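Local structure of possible protein of nuclear scaffold (Encephalitozoon cuniculi, 3KAE) at residues Y35-L38 against M39-L43; K58-C62 against T63-Y67; A101-Q104 against E105-D109. The protein is probably the Cdc27 subunit of the anaphase-promoting complex, whose N-terminal domain, the part described here, is a tetratricopeptide-repeat unit that pairs into a homodimer. One frame throughout, in Å; residues are numbered along the deposited sequence.

How the contacts relate
All three contacts are local, and they meet around the start of helix 36-45. Contact 1, the first turns of that helix, has its centre about 10 Å from the centre of contact 2, the N-terminal end of helix 62-74, and about 12 Å from that of contact 3, the short helix 101-104 with the chain that leaves it. Met37 of contact 1 is the shared piece: its SD lies 3.5 Å from Ser64 CA and its CG 3.5 Å from Phe107 CE1. Contacts 2 and 3, with centres about 13 Å apart, are joined by a probable hydrogen bond between Thr63 OG1 and Val108 N (2.9 Å), and both touch the second subunit.

Contact 1: residues Y35-L38 against M39-L43; sequences YRML and MSIVL
Met37 and Ile41, one helical turn apart, make the closest side-chain contact in 35-43: the methyl CE of Met37 reaches CG1 of Ile41 at 3.7 Å. Met37 starts out pointing away from the following turn, and bends at chi2 (52°) and again at chi3 (-108°) bring its end back, so that CE also comes to 3.9 Å from Ser40 CB. On the next flank Leu38 and Val42 lie side by side and point the same way, with Leu38 CD1 4.0 Å from Val42 CG2. That valine methyl also packs on the carbonyl oxygen of Leu38. Beneath these pairs the backbone is firmly bonded: Ile41 N gives a 2.9 Å hydrogen bond to Met37 O, and Val42 N one of 3.0 Å to Leu38 O, with an N-H...O angle of 176°.

The start of the helix is looser. Tyr35 stands at the N-cap position, and its carbonyl receives a weak bond from Met39 N. Arg36 O accepts Ser40 N at 3.1 Å and, weakly, Ser40 OG as well, which gives the buried serine hydroxyl a partner inside its own helix. The side chains of Tyr35 and Arg36 are partly exposed and turn elsewhere, the phenol to Asp100 N by a hydrogen bond and the guanidinium to His55 by a weak one.

As expected in a tetratricopeptide-repeat array, helix 36-45 is packed between neighbouring helices. Val42 and Leu43 touch helix 18-31, Met39 and Ser40 touch helix 49-57, and Met37 and Ile41 meet Tyr67 of helix 62-74.

Contact 2: residues K58-C62 against T63-Y67; sequences KLNTC and TSKYY
Thr61 and Ser64 bind each other twice where the chain enters helix 62-74. Ser64 N donates to Thr61 OG1 at 3.2 Å, and Thr61 N returns a bond of 3.1 Å to Ser64 OG. The threonine hydroxyl sits between its own backbone N and carbonyl carbon (chi1 70°), where it meets the amide three residues on; it also makes a weak hydrogen bond with Asp96. Ser64 CB, pointing back at the preceding segment, rests against Leu59 CB at 3.7 Å, a van der Waals contact beside the polar exchange.

Lys65 can be followed outward from this cap. Its CB packs on Thr61 O at 3.4 Å, the same oxygen that accepts Lys65 N in a 2.9 Å hydrogen bond, and CG stays close to it. A bend at chi2 (-58°) then sends the chain back alongside the incoming loop, and from CD to NZ it is extended. The outer carbons CD and CE pass beside Asn60, whose amide placement is doubtful. At the tip NZ donates to a water at 2.7 Å, and this water donates in turn to Leu59 O at 2.8 Å, bridging the helix to the loop before it. The ammonium also makes a long, weak ion pair with Glu68, which probably offsets its charge only in part.

Further on, Tyr66 N bonds to Cys62 O, while the Tyr66 ring leaves the segment to stand edge-to-face with Tyr15 of the second subunit, and Tyr66 OH is hydrogen-bonded to the backbone O of that Tyr15. The reciprocal bonding of Thr61 and Ser64 is a capping box, the classic N-terminal cap of a helix, here opening a helix that contributes to the dimer.

Contact 3: residues A101-Q104 against E105-D109; sequences ARIQ and EMFVD
Ala101 O reaches Glu105 N across the end of the short helix 101-104, but at 3.4 Å this bond is weak. The side chain of Glu105 follows the same oxygen, with CG 3.6 Å from it, and runs on extended at an exposed edge. Arg102 adds little to the contact beyond its carbonyl, which lies 3.7 Å from Met106 CG; its guanidinium turns back to a salt bridge with Asp100.

Ile103 does more. Its O accepts Met106 N at 2.8 Å, the donor standing 50° out of the carbonyl plane, and the same oxygen lies over one face of the Phe107 ring, offset toward the rim. Its CG2 touches the far end of that ring, 3.7 Å from Phe107 CZ, the two side chains crossing at a slant, and the isoleucine also packs on Tyr35, Leu38 and Ile6. A type I beta turn from Gln104 to Phe107 ends the helix here and hands the chain over to the loop before helix 113-126.

Gln104 O closes this turn by accepting Phe107 N at 2.8 Å, and Phe107 CB sits 3.1 Å from that oxygen. With CG anti to the carbonyl carbon (chi1 -72°), the ring folds back against the helix, its CD2 4.1 Å from Gln104 NE2; amide and ring planes stand 79° apart. Both ends of the glutamine amide are held by backbone atoms, OE1 by Val99 N and NE2 by Pro97 O, which fixes how the group is turned. Beyond the turn the loop runs along the dimer interface, where Phe107 O accepts Arg14 NH1 of the second subunit and Asp109 N bonds to Tyr15 OH of that subunit.

Contact 1: residues Y35-L38 against M39-L43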
ATOM      1  N   TYR C  35       9.025  16.943  -5.304  1.00 87.48           N
ATOM      2  CA  TYR C  35       8.006  15.914  -5.305  1.00 77.63           C
ATOM      3  C   TYR C  35       8.560  14.563  -5.706  1.00 60.49           C
ATOM      4  O   TYR C  35       7.784  13.656  -6.012  1.00 53.25           O
ATOM      5  CB  TYR C  35       6.876  16.294  -6.276  1.00 90.58           C
ATOM      6  CG  TYR C  35       5.962  17.387  -5.765  1.00104.27           C
ATOM      7  CD1 TYR C  35       5.097  17.150  -4.693  1.00100.85           C
ATOM      8  CD2 TYR C  35       5.953  18.656  -6.355  1.00 84.50           C
ATOM      9  CE1 TYR C  35       4.257  18.141  -4.215  1.00 96.00           C
ATOM     10  CE2 TYR C  35       5.115  19.662  -5.884  1.00 64.45           C
ATOM     11  CZ  TYR C  35       4.267  19.396  -4.810  1.00 99.33           C
ATOM     12  OH  TYR C  35       3.424  20.373  -4.318  1.00 90.32           O
ATOM     13  N   ARG C  36       9.885  14.425  -5.742  1.00 69.23           N
ATOM     14  CA  ARG C  36      10.462  13.137  -6.119  1.00 73.11           C
ATOM     15  C   ARG C  36      10.169  12.104  -5.018  1.00 71.55           C
ATOM     16  O   ARG C  36      10.193  10.891  -5.244  1.00 51.66           O
ATOM     17  CB  ARG C  36      11.968  13.236  -6.342  1.00 60.38           C
ATOM     18  CG  ARG C  36      12.548  11.988  -7.010  1.00 59.80           C
ATOM     19  CD  ARG C  36      14.070  12.025  -7.079  1.00 83.18           C
ATOM     20  NE  ARG C  36      14.571  13.058  -7.992  1.00 73.57           N
ATOM     21  CZ  ARG C  36      14.505  12.978  -9.319  1.00 87.18           C
ATOM     22  NH1 ARG C  36      13.952  11.917  -9.899  1.00 77.54           N
ATOM     23  NH2 ARG C  36      14.987  13.963 -10.070  1.00 99.23           N
ATOM     24  N   MET C  37       9.908  12.611  -3.823  1.00 55.42           N
ATOM     25  CA  MET C  37       9.525  11.783  -2.707  1.00 75.14           C
ATOM     26  C   MET C  37       8.246  11.057  -3.099  1.00 69.33           C
ATOM     27  O   MET C  37       8.151   9.840  -2.953  1.00 52.94           O
ATOM     28  CB  MET C  37       9.302  12.661  -1.474  1.00 69.89           C
ATOM     29  CG  MET C  37       9.240  11.934  -0.125  1.00 72.20           C
ATOM     30  SD  MET C  37      10.615  10.812   0.230  1.00 65.72           S
ATOM     31  CE  MET C  37       9.783   9.221   0.050  1.00 46.52           C
ATOM     32  N   LEU C  38       7.286  11.814  -3.634  1.00 61.59           N
ATOM     33  CA  LEU C  38       5.959  11.298  -4.004  1.00 54.86           C
ATOM     34  C   LEU C  38       6.045  10.126  -4.976  1.00 48.91           C
ATOM     35  O   LEU C  38       5.339   9.117  -4.846  1.00 59.67           O
ATOM     36  CB  LEU C  38       5.115  12.418  -4.623  1.00 56.97           C
ATOM     37  CG  LEU C  38       3.720  12.069  -5.154  1.00 52.35           C
ATOM     38  CD1 LEU C  38       2.896  11.310  -4.115  1.00 43.92           C
ATOM     39  CD2 LEU C  38       2.980  13.325  -5.571  1.00 48.04           C
ATOM     40  N   MET C  39       6.913  10.288  -5.960  1.00 58.49           N
ATOM     41  CA  MET C  39       7.207   9.251  -6.924  1.00 58.22           C
ATOM     42  C   MET C  39       7.700   8.004  -6.192  1.00 46.64           C
ATOM     43  O   MET C  39       7.255   6.892  -6.460  1.00 50.31           O
ATOM     44  CB  MET C  39       8.290   9.773  -7.873  1.00 61.22           C
ATOM     45  CG  MET C  39       8.835   8.760  -8.845  1.00 62.65           C
ATOM     46  SD  MET C  39       7.639   8.254 -10.077  1.00 71.93           S
ATOM     47  CE  MET C  39       8.759   7.783 -11.390  1.00 55.18           C
ATOM     48  N   SER C  40       8.642   8.207  -5.279  1.00 50.75           N
ATOM     49  CA  SER C  40       9.209   7.120  -4.502  1.00 50.81           C
ATOM     50  C   SER C  40       8.136   6.357  -3.705  1.00 47.97           C
ATOM     51  O   SER C  40       8.109   5.128  -3.677  1.00 42.79           O
ATOM     52  CB  SER C  40      10.252   7.682  -3.540  1.00 57.07           C
ATOM     53  OG  SER C  40      11.421   8.061  -4.220  1.00 65.75           O
ATOM     54  N   ILE C  41       7.260   7.108  -3.057  1.00 42.12           N
ATOM     55  CA  ILE C  41       6.161   6.539  -2.279  1.00 36.17           C
ATOM     56  C   ILE C  41       5.233   5.692  -3.128  1.00 47.90           C
ATOM     57  O   ILE C  41       5.030   4.513  -2.839  1.00 49.62           O
ATOM     58  CB  ILE C  41       5.375   7.645  -1.566  1.00 38.57           C
ATOM     59  CG1 ILE C  41       6.291   8.353  -0.567  1.00 44.79           C
ATOM     60  CG2 ILE C  41       4.168   7.069  -0.846  1.00 47.12           C
ATOM     61  CD1 ILE C  41       5.604   9.372   0.282  1.00 52.13           C
ATOM     62  N   VAL C  42       4.710   6.278  -4.203  1.00 48.79           N
ATOM     63  CA  VAL C  42       3.781   5.570  -5.067  1.00 50.47           C
ATOM     64  C   VAL C  42       4.426   4.316  -5.642  1.00 34.44           C
ATOM     65  O   VAL C  42       3.784   3.274  -5.792  1.00 44.26           O
ATOM     66  CB  VAL C  42       3.219   6.498  -6.158  1.00 56.69           C
ATOM     67  CG1 VAL C  42       2.337   5.722  -7.115  1.00 65.99           C
ATOM     68  CG2 VAL C  42       2.442   7.641  -5.525  1.00 44.52           C
ATOM     69  N   LEU C  43       5.718   4.397  -5.914  1.00 35.92           N
ATOM     70  CA  LEU C  43       6.459   3.231  -6.392  1.00 42.99           C
ATOM     71  C   LEU C  43       6.525   2.167  -5.280  1.00 56.20           C
ATOM     72  O   LEU C  43       6.394   0.960  -5.538  1.00 47.59           O
ATOM     73  CB  LEU C  43       7.871   3.666  -6.797  1.00 48.86           C
ATOM     74  CG  LEU C  43       8.495   3.359  -8.169  1.00 59.06           C
ATOM     75  CD1 LEU C  43       7.482   3.174  -9.269  1.00 39.50           C
ATOM     76  CD2 LEU C  43       9.475   4.475  -8.555  1.00 48.27           C
TER

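Contact 2: residues K58-C62 against T63-Y67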
ATOM      1  N   LYS C  58      18.578   9.737  -4.719  1.00 84.01           N
ATOM      2  CA  LYS C  58      18.748  11.121  -5.156  1.00 87.72           C
ATOM      3  C   LYS C  58      18.301  12.104  -4.082  1.00 92.20           C
ATOM      4  O   LYS C  58      18.402  13.316  -4.259  1.00 82.73           O
ATOM      5  CB  LYS C  58      17.975  11.382  -6.454  1.00 71.51           C
ATOM      6  N   LEU C  59      17.807  11.575  -2.967  1.00 87.38           N
ATOM      7  CA  LEU C  59      17.274  12.412  -1.898  1.00 72.13           C
ATOM      8  C   LEU C  59      17.981  12.153  -0.563  1.00 82.52           C
ATOM      9  O   LEU C  59      18.760  11.207  -0.437  1.00 80.43           O
ATOM     10  CB  LEU C  59      15.766  12.166  -1.740  1.00 61.67           C
ATOM     11  CG  LEU C  59      14.887  12.296  -2.973  1.00 62.34           C
ATOM     12  CD1 LEU C  59      13.441  11.884  -2.672  1.00 51.30           C
ATOM     13  CD2 LEU C  59      14.945  13.733  -3.490  1.00 65.86           C
ATOM     14  N   ASN C  60      17.702  13.006   0.423  1.00 77.72           N
ATOM     15  CA  ASN C  60      18.197  12.825   1.783  1.00 73.29           C
ATOM     16  C   ASN C  60      17.346  13.561   2.821  1.00 84.67           C
ATOM     17  O   ASN C  60      17.770  14.568   3.388  1.00 93.57           O
ATOM     18  CB  ASN C  60      19.657  13.271   1.902  1.00 81.56           C
ATOM     19  CG  ASN C  60      20.283  12.870   3.228  1.00 96.68           C
ATOM     20  OD1 ASN C  60      20.529  13.708   4.098  1.00 97.75           O
ATOM     21  ND2 ASN C  60      20.533  11.579   3.392  1.00103.48           N
ATOM     22  N   THR C  61      16.140  13.064   3.067  1.00 79.18           N
ATOM     23  CA  THR C  61      15.327  13.609   4.139  1.00 76.05           C
ATOM     24  C   THR C  61      14.878  12.489   5.087  1.00 75.97           C
ATOM     25  O   THR C  61      15.102  11.308   4.828  1.00 70.04           O
ATOM     26  CB  THR C  61      14.089  14.369   3.604  1.00 59.22           C
ATOM     27  OG1 THR C  61      13.155  13.441   3.037  1.00 53.33           O
ATOM     28  CG2 THR C  61      14.480  15.436   2.558  1.00 58.87           C
ATOM     29  N   CYS C  62      14.241  12.863   6.185  1.00 68.98           N
ATOM     30  CA  CYS C  62      13.713  11.860   7.092  1.00 80.19           C
ATOM     31  C   CYS C  62      12.762  10.911   6.356  1.00 83.55           C
ATOM     32  O   CYS C  62      12.820   9.685   6.567  1.00 45.31           O
ATOM     33  CB  CYS C  62      13.016  12.507   8.293  1.00 80.61           C
ATOM     34  SG  CYS C  62      11.890  13.862   7.880  1.00123.12           S
ATOM     35  N   THR C  63      11.906  11.471   5.491  1.00 67.17           N
ATOM     36  CA  THR C  63      10.916  10.665   4.770  1.00 51.01           C
ATOM     37  C   THR C  63      11.595   9.775   3.744  1.00 43.96           C
ATOM     38  O   THR C  63      11.198   8.638   3.536  1.00 55.17           O
ATOM     39  CB  THR C  63       9.845  11.517   4.047  1.00 49.86           C
ATOM     40  OG1 THR C  63       9.241  12.441   4.954  1.00 53.19           O
ATOM     41  CG2 THR C  63       8.759  10.630   3.484  1.00 43.83           C
ATOM     42  N   SER C  64      12.655  10.278   3.137  1.00 46.00           N
ATOM     43  CA  SER C  64      13.315   9.526   2.074  1.00 62.65           C
ATOM     44  C   SER C  64      14.097   8.382   2.677  1.00 46.32           C
ATOM     45  O   SER C  64      14.041   7.260   2.189  1.00 52.07           O
ATOM     46  CB  SER C  64      14.220  10.434   1.201  1.00 58.96           C
ATOM     47  OG  SER C  64      15.584  10.408   1.606  1.00 58.60           O
ATOM     48  N   LYS C  65      14.831   8.676   3.749  1.00 57.47           N
ATOM     49  CA  LYS C  65      15.626   7.664   4.443  1.00 56.45           C
ATOM     50  C   LYS C  65      14.726   6.607   5.072  1.00 54.83           C
ATOM     51  O   LYS C  65      15.060   5.429   5.102  1.00 61.98           O
ATOM     52  CB  LYS C  65      16.528   8.309   5.490  1.00 51.87           C
ATOM     53  CG  LYS C  65      17.724   9.014   4.889  1.00 61.58           C
ATOM     54  CD  LYS C  65      18.559   8.045   4.071  1.00 79.57           C
ATOM     55  CE  LYS C  65      19.779   8.736   3.485  1.00 90.95           C
ATOM     56  NZ  LYS C  65      20.604   7.834   2.632  1.00 89.06           N
ATOM     57  N   TYR C  66      13.563   7.032   5.538  1.00 51.05           N
ATOM     58  CA  TYR C  66      12.585   6.078   6.056  1.00 55.64           C
ATOM     59  C   TYR C  66      12.099   5.094   4.974  1.00 47.69           C
ATOM     60  O   TYR C  66      12.187   3.876   5.152  1.00 49.58           O
ATOM     61  CB  TYR C  66      11.419   6.799   6.744  1.00 55.29           C
ATOM     62  CG  TYR C  66      10.472   5.850   7.425  1.00 63.01           C
ATOM     63  CD1 TYR C  66      10.839   5.178   8.583  1.00 50.90           C
ATOM     64  CD2 TYR C  66       9.218   5.602   6.894  1.00 58.15           C
ATOM     65  CE1 TYR C  66       9.985   4.290   9.181  1.00 49.84           C
ATOM     66  CE2 TYR C  66       8.354   4.735   7.497  1.00 59.81           C
ATOM     67  CZ  TYR C  66       8.745   4.078   8.637  1.00 53.91           C
ATOM     68  OH  TYR C  66       7.872   3.216   9.219  1.00 48.64           O
ATOM     69  N   TYR C  67      11.608   5.612   3.847  1.00 47.11           N
ATOM     70  CA  TYR C  67      11.189   4.728   2.748  1.00 39.49           C
ATOM     71  C   TYR C  67      12.376   3.925   2.210  1.00 41.79           C
ATOM     72  O   TYR C  67      12.233   2.798   1.740  1.00 47.93           O
ATOM     73  CB  TYR C  67      10.476   5.511   1.626  1.00 43.00           C
ATOM     74  CG  TYR C  67       9.021   5.672   1.939  1.00 37.66           C
ATOM     75  CD1 TYR C  67       8.566   6.754   2.674  1.00 45.01           C
ATOM     76  CD2 TYR C  67       8.108   4.709   1.563  1.00 36.13           C
ATOM     77  CE1 TYR C  67       7.227   6.880   2.997  1.00 41.47           C
ATOM     78  CE2 TYR C  67       6.767   4.827   1.894  1.00 34.81           C
ATOM     79  CZ  TYR C  67       6.337   5.910   2.614  1.00 35.02           C
ATOM     80  OH  TYR C  67       4.993   6.043   2.917  1.00 35.59           O
TER
HETATM   81  O   HOH W   1      20.815   9.667   0.704  1.00 49.52           O

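Contact 3: residues A101-Q104 against E105-D109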
ATOM      1  N   ALA C 101      -0.234  20.520   0.622  1.00 87.33           N
ATOM      2  CA  ALA C 101      -0.694  19.962   1.888  1.00 83.74           C
ATOM      3  C   ALA C 101      -1.095  18.489   1.792  1.00 82.68           C
ATOM      4  O   ALA C 101      -0.920  17.735   2.746  1.00 82.30           O
ATOM      5  CB  ALA C 101      -1.840  20.793   2.448  1.00 67.76           C
ATOM      6  N   ARG C 102      -1.631  18.087   0.644  1.00 85.01           N
ATOM      7  CA  ARG C 102      -2.069  16.705   0.465  1.00 85.71           C
ATOM      8  C   ARG C 102      -0.878  15.756   0.411  1.00 83.45           C
ATOM      9  O   ARG C 102      -0.973  14.581   0.779  1.00 73.01           O
ATOM     10  CB  ARG C 102      -2.922  16.575  -0.793  1.00 80.86           C
ATOM     11  CG  ARG C 102      -4.295  17.212  -0.644  1.00 93.13           C
ATOM     12  CD  ARG C 102      -4.952  17.437  -1.987  1.00 94.50           C
ATOM     13  NE  ARG C 102      -4.230  18.432  -2.779  1.00102.90           N
ATOM     14  CZ  ARG C 102      -4.608  18.843  -3.986  1.00 96.24           C
ATOM     15  NH1 ARG C 102      -5.703  18.341  -4.541  1.00 92.04           N
ATOM     16  NH2 ARG C 102      -3.896  19.750  -4.640  1.00 85.09           N
ATOM     17  N   ILE C 103       0.250  16.289  -0.042  1.00 74.77           N
ATOM     18  CA  ILE C 103       1.484  15.525  -0.123  1.00 74.61           C
ATOM     19  C   ILE C 103       2.170  15.489   1.242  1.00 75.73           C
ATOM     20  O   ILE C 103       2.704  14.461   1.655  1.00 68.84           O
ATOM     21  CB  ILE C 103       2.420  16.138  -1.193  1.00 76.97           C
ATOM     22  CG1 ILE C 103       1.737  16.086  -2.555  1.00 84.21           C
ATOM     23  CG2 ILE C 103       3.744  15.403  -1.250  1.00 68.24           C
ATOM     24  CD1 ILE C 103       1.056  14.754  -2.827  1.00 91.28           C
ATOM     25  N   GLN C 104       2.135  16.622   1.938  1.00 78.25           N
ATOM     26  CA  GLN C 104       2.831  16.782   3.205  1.00 74.12           C
ATOM     27  C   GLN C 104       2.375  15.699   4.179  1.00 79.88           C
ATOM     28  O   GLN C 104       3.178  15.121   4.913  1.00 72.86           O
ATOM     29  CB  GLN C 104       2.570  18.179   3.780  1.00 58.99           C
ATOM     30  CG  GLN C 104       3.690  18.723   4.664  1.00 77.53           C
ATOM     31  CD  GLN C 104       4.662  19.652   3.930  1.00 88.85           C
ATOM     32  OE1 GLN C 104       4.262  20.444   3.071  1.00101.75           O
ATOM     33  NE2 GLN C 104       5.943  19.572   4.287  1.00 75.72           N
ATOM     34  N   GLU C 105       1.078  15.414   4.156  1.00 81.38           N
ATOM     35  CA  GLU C 105       0.484  14.416   5.033  1.00 77.58           C
ATOM     36  C   GLU C 105       1.141  13.050   4.894  1.00 72.83           C
ATOM     37  O   GLU C 105       1.065  12.234   5.805  1.00 81.32           O
ATOM     38  CB  GLU C 105      -1.016  14.290   4.752  1.00 88.02           C
ATOM     39  CG  GLU C 105      -1.863  15.416   5.313  1.00102.19           C
ATOM     40  CD  GLU C 105      -3.340  15.221   5.017  1.00124.86           C
ATOM     41  OE1 GLU C 105      -3.663  14.491   4.050  1.00123.58           O
ATOM     42  OE2 GLU C 105      -4.174  15.797   5.750  1.00133.80           O
ATOM     43  N   MET C 106       1.763  12.787   3.750  1.00 69.97           N
ATOM     44  CA  MET C 106       2.365  11.478   3.509  1.00 56.81           C
ATOM     45  C   MET C 106       3.788  11.457   4.027  1.00 55.26           C
ATOM     46  O   MET C 106       4.506  10.480   3.839  1.00 55.55           O
ATOM     47  CB  MET C 106       2.375  11.147   2.016  1.00 66.38           C
ATOM     48  CG  MET C 106       1.109  11.520   1.276  1.00 68.52           C
ATOM     49  SD  MET C 106       1.065  10.746  -0.348  1.00 76.46           S
ATOM     50  CE  MET C 106       0.873   9.026   0.145  1.00 77.90           C
ATOM     51  N   PHE C 107       4.205  12.554   4.650  1.00 62.37           N
ATOM     52  CA  PHE C 107       5.594  12.683   5.076  1.00 75.81           C
ATOM     53  C   PHE C 107       5.805  12.279   6.523  1.00 69.54           C
ATOM     54  O   PHE C 107       4.878  12.266   7.322  1.00 70.62           O
ATOM     55  CB  PHE C 107       6.142  14.099   4.849  1.00 60.10           C
ATOM     56  CG  PHE C 107       6.390  14.424   3.417  1.00 85.17           C
ATOM     57  CD1 PHE C 107       6.313  13.439   2.446  1.00 88.36           C
ATOM     58  CD2 PHE C 107       6.721  15.714   3.036  1.00 87.26           C
ATOM     59  CE1 PHE C 107       6.538  13.738   1.119  1.00 84.78           C
ATOM     60  CE2 PHE C 107       6.953  16.017   1.716  1.00 87.74           C
ATOM     61  CZ  PHE C 107       6.863  15.027   0.754  1.00 86.87           C
ATOM     62  N   VAL C 108       7.059  11.993   6.837  1.00 66.45           N
ATOM     63  CA  VAL C 108       7.467  11.449   8.119  1.00 58.10           C
ATOM     64  C   VAL C 108       8.002  12.538   9.050  1.00 65.31           C
ATOM     65  O   VAL C 108       8.878  13.321   8.678  1.00 75.07           O
ATOM     66  CB  VAL C 108       8.559  10.388   7.882  1.00 51.44           C
ATOM     67  CG1 VAL C 108       9.668  10.493   8.917  1.00 57.28           C
ATOM     68  CG2 VAL C 108       7.941   9.017   7.807  1.00 54.30           C
ATOM     69  N   ASP C 109       7.464  12.583  10.263  1.00 68.77           N
ATOM     70  CA  ASP C 109       7.900  13.537  11.277  1.00 65.51           C
ATOM     71  C   ASP C 109       8.981  12.887  12.146  1.00 70.09           C
ATOM     72  O   ASP C 109       8.770  11.815  12.704  1.00 78.06           O
ATOM     73  CB  ASP C 109       6.693  13.973  12.114  1.00 57.02           C
ATOM     74  CG  ASP C 109       7.043  15.010  13.155  1.00 83.84           C
ATOM     75  OD1 ASP C 109       8.232  15.369  13.270  1.00 95.69           O
ATOM     76  OD2 ASP C 109       6.120  15.465  13.867  1.00 88.36           O
TER